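Local coordinates for protein acetamidase (Bacillus halodurans, PDB 2II1) that probably hydrolyses carbon-nitrogen bonds of linear amides as a member of the acetamidase/formamidase family, and binds calcium ions, at residues T248-R253 / M263-A268. Sequence-based numbering, arbitrary orientation.
Sequences TFLANR and MLLSGA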
ATOM      1  N   THR A 248     -15.628  -9.743   5.380  1.00 12.91           N
ATOM      2  CA  THR A 248     -16.714 -10.200   6.245  1.00 14.78           C
ATOM      3  C   THR A 248     -17.845  -9.174   6.228  1.00 12.75           C
ATOM      4  O   THR A 248     -18.999  -9.556   6.285  1.00 10.49           O
ATOM      5  CB  THR A 248     -16.265 -10.510   7.701  1.00 16.92           C
ATOM      6  OG1 THR A 248     -15.739  -9.332   8.319  1.00 19.36           O
ATOM      7  CG2 THR A 248     -15.213 -11.622   7.749  1.00 12.46           C
ATOM      8  N   PHE A 249     -17.518  -7.890   6.141  1.00 12.61           N
ATOM      9  CA  PHE A 249     -18.541  -6.832   5.912  1.00 13.28           C
ATOM     10  C   PHE A 249     -19.405  -7.065   4.642  1.00 13.41           C
ATOM     11  O   PHE A 249     -20.639  -7.115   4.698  1.00 11.05           O
ATOM     12  CB  PHE A 249     -17.873  -5.444   5.848  1.00 12.06           C
ATOM     13  CG  PHE A 249     -18.793  -4.351   5.369  1.00 10.28           C
ATOM     14  CD1 PHE A 249     -20.059  -4.200   5.915  1.00 12.72           C
ATOM     15  CD2 PHE A 249     -18.383  -3.475   4.394  1.00 11.07           C
ATOM     16  CE1 PHE A 249     -20.920  -3.171   5.451  1.00 12.60           C
ATOM     17  CE2 PHE A 249     -19.227  -2.455   3.933  1.00 14.43           C
ATOM     18  CZ  PHE A 249     -20.501  -2.311   4.475  1.00 16.87           C
ATOM     19  N   LEU A 250     -18.731  -7.178   3.503  1.00 12.23           N
ATOM     20  CA  LEU A 250     -19.362  -7.467   2.214  1.00 10.95           C
ATOM     21  C   LEU A 250     -20.194  -8.768   2.242  1.00 11.44           C
ATOM     22  O   LEU A 250     -21.309  -8.818   1.726  1.00 15.19           O
ATOM     23  CB  LEU A 250     -18.274  -7.559   1.120  1.00  9.45           C
ATOM     24  CG  LEU A 250     -17.864  -6.313   0.336  1.00 14.74           C
ATOM     25  CD1 LEU A 250     -16.820  -6.659  -0.744  1.00 14.58           C
ATOM     26  CD2 LEU A 250     -19.067  -5.656  -0.300  1.00 14.32           C
ATOM     27  N   ALA A 251     -19.649  -9.811   2.851  1.00 11.88           N
ATOM     28  CA  ALA A 251     -20.329 -11.085   2.938  1.00 12.47           C
ATOM     29  C   ALA A 251     -21.570 -10.937   3.804  1.00 12.59           C
ATOM     30  O   ALA A 251     -22.666 -11.259   3.357  1.00 13.03           O
ATOM     31  CB  ALA A 251     -19.407 -12.129   3.489  1.00 12.04           C
ATOM     32  N   ASN A 252     -21.399 -10.395   5.011  1.00 11.81           N
ATOM     33  CA  ASN A 252     -22.493 -10.235   5.968  1.00 13.18           C
ATOM     34  C   ASN A 252     -23.615  -9.319   5.508  1.00 13.42           C
ATOM     35  O   ASN A 252     -24.780  -9.566   5.806  1.00 12.90           O
ATOM     36  CB  ASN A 252     -21.969  -9.700   7.309  1.00 14.26           C
ATOM     37  CG  ASN A 252     -21.206 -10.743   8.099  1.00 17.23           C
ATOM     38  OD1 ASN A 252     -21.228 -11.928   7.769  1.00 21.35           O
ATOM     39  ND2 ASN A 252     -20.526 -10.305   9.149  1.00 20.22           N
ATOM     40  N   ARG A 253     -23.259  -8.255   4.803  1.00 12.96           N
ATOM     41  CA  ARG A 253     -24.190  -7.202   4.491  1.00 15.45           C
ATOM     42  C   ARG A 253     -24.705  -7.259   3.057  1.00 15.48           C
ATOM     43  O   ARG A 253     -25.585  -6.495   2.711  1.00 16.29           O
ATOM     44  CB  ARG A 253     -23.534  -5.840   4.767  1.00 18.42           C
ATOM     45  CG  ARG A 253     -23.360  -5.531   6.253  1.00 23.52           C
ATOM     46  CD  ARG A 253     -24.690  -5.076   6.848  1.00 33.53           C
ATOM     47  NE  ARG A 253     -24.586  -4.591   8.225  1.00 41.30           N
ATOM     48  CZ  ARG A 253     -24.654  -5.352   9.317  1.00 45.08           C
ATOM     49  NH1 ARG A 253     -24.818  -6.669   9.237  1.00 53.08           N
ATOM     50  NH2 ARG A 253     -24.557  -4.786  10.510  1.00 45.61           N
HETATM   51  N   MSE A 263     -13.009 -12.891  -3.945  1.00  7.06           N
HETATM   52  CA  MSE A 263     -12.687 -12.735  -5.366  1.00  7.65           C
HETATM   53  C   MSE A 263     -12.826 -11.284  -5.798  1.00  9.75           C
HETATM   54  O   MSE A 263     -11.993 -10.755  -6.542  1.00  7.48           O
HETATM   55  CB  MSE A 263     -13.586 -13.618  -6.220  1.00  7.41           C
HETATM   56  CG  MSE A 263     -13.216 -15.049  -6.168  1.00 10.69           C
HETATM   57 SE   MSE A 263     -14.407 -16.096  -7.249  0.75 18.80          SE
HETATM   58  CE  MSE A 263     -13.601 -17.906  -6.859  1.00  9.32           C
ATOM     59  N   LEU A 264     -13.867 -10.631  -5.316  1.00  8.03           N
ATOM     60  CA  LEU A 264     -14.058  -9.237  -5.670  1.00 10.17           C
ATOM     61  C   LEU A 264     -12.896  -8.393  -5.143  1.00  9.57           C
ATOM     62  O   LEU A 264     -12.398  -7.546  -5.876  1.00  8.89           O
ATOM     63  CB  LEU A 264     -15.410  -8.696  -5.192  1.00  8.22           C
ATOM     64  CG  LEU A 264     -15.656  -7.240  -5.584  1.00  5.10           C
ATOM     65  CD1 LEU A 264     -15.832  -7.080  -7.091  1.00 15.16           C
ATOM     66  CD2 LEU A 264     -16.857  -6.646  -4.812  1.00  9.60           C
ATOM     67  N   LEU A 265     -12.480  -8.638  -3.896  1.00 11.61           N
ATOM     68  CA  LEU A 265     -11.396  -7.893  -3.254  1.00 10.77           C
ATOM     69  C   LEU A 265     -10.048  -8.119  -3.952  1.00 12.75           C
ATOM     70  O   LEU A 265      -9.328  -7.164  -4.256  1.00 12.62           O
ATOM     71  CB  LEU A 265     -11.250  -8.303  -1.773  1.00  9.57           C
ATOM     72  CG  LEU A 265     -12.413  -7.995  -0.803  1.00 13.05           C
ATOM     73  CD1 LEU A 265     -11.967  -8.108   0.664  1.00 12.02           C
ATOM     74  CD2 LEU A 265     -13.019  -6.654  -1.088  1.00  7.89           C
ATOM     75  N   SER A 266      -9.714  -9.389  -4.161  1.00 11.80           N
ATOM     76  CA  SER A 266      -8.491  -9.783  -4.859  1.00 10.36           C
ATOM     77  C   SER A 266      -8.434  -9.201  -6.262  1.00 11.15           C
ATOM     78  O   SER A 266      -7.362  -8.793  -6.747  1.00 10.90           O
ATOM     79  CB  SER A 266      -8.398 -11.297  -4.900  1.00 11.11           C
ATOM     80  OG  SER A 266      -7.061 -11.715  -4.917  1.00 11.38           O
ATOM     81  N   GLY A 267      -9.587  -9.136  -6.919  1.00 10.74           N
ATOM     82  CA  GLY A 267      -9.651  -8.604  -8.280  1.00  9.28           C
ATOM     83  C   GLY A 267      -9.801  -7.094  -8.457  1.00 12.30           C
ATOM     84  O   GLY A 267      -9.392  -6.551  -9.489  1.00 13.21           O
ATOM     85  N   ALA A 268     -10.420  -6.419  -7.489  1.00 10.06           N
ATOM     86  CA  ALA A 268     -10.902  -5.048  -7.691  1.00  9.83           C
ATOM     87  C   ALA A 268     -10.503  -4.111  -6.548  1.00 10.50           C
ATOM     88  O   ALA A 268     -10.594  -2.918  -6.692  1.00 10.06           O
ATOM     89  CB  ALA A 268     -12.450  -5.077  -7.806  1.00  8.31           C
TER
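Leu264 carries its CG anti to the backbone N (chi1 -178°), whereas Leu265 has CG anti to its carbonyl carbon (chi1 -65°); these settings direct the two branches, and chi2 then selects CD2 in each as the methyl that meets CD1 of Leu250. The contact is a helix-loop-helix packing, with helix 235-253 followed by a short connection and then helix 258-268. It is small and wholly apolar: a single leucine side chain reaches toward a neighbouring pair on the second helix. The backbones stay well apart, Leu250 CA lying 9.7 Å from Leu264 CA, so the methyl ends do the touching. Leu250 meets the side chain of Leu264 nearly at a right angle but runs antiparallel alongside that of Leu265. Strand 281-288 joins the same buried cluster, its Leu287 touching both Leu250 and Leu264, while Phe292 of helix 289-294 also packs on Leu250. At Leu264 the core continues across the dimer interface to Leu126 of the second subunit. Ala251, on the same turn as Leu250, belongs to a calcium site observed for this protein, though no ion is bound there in this chain of the model. The closer of the two methyl contacts is Leu250 CD1 to Leu265 CD2 at 3.8 Å; Leu250 CD1 to Leu264 CD2 measures 4.1 Å.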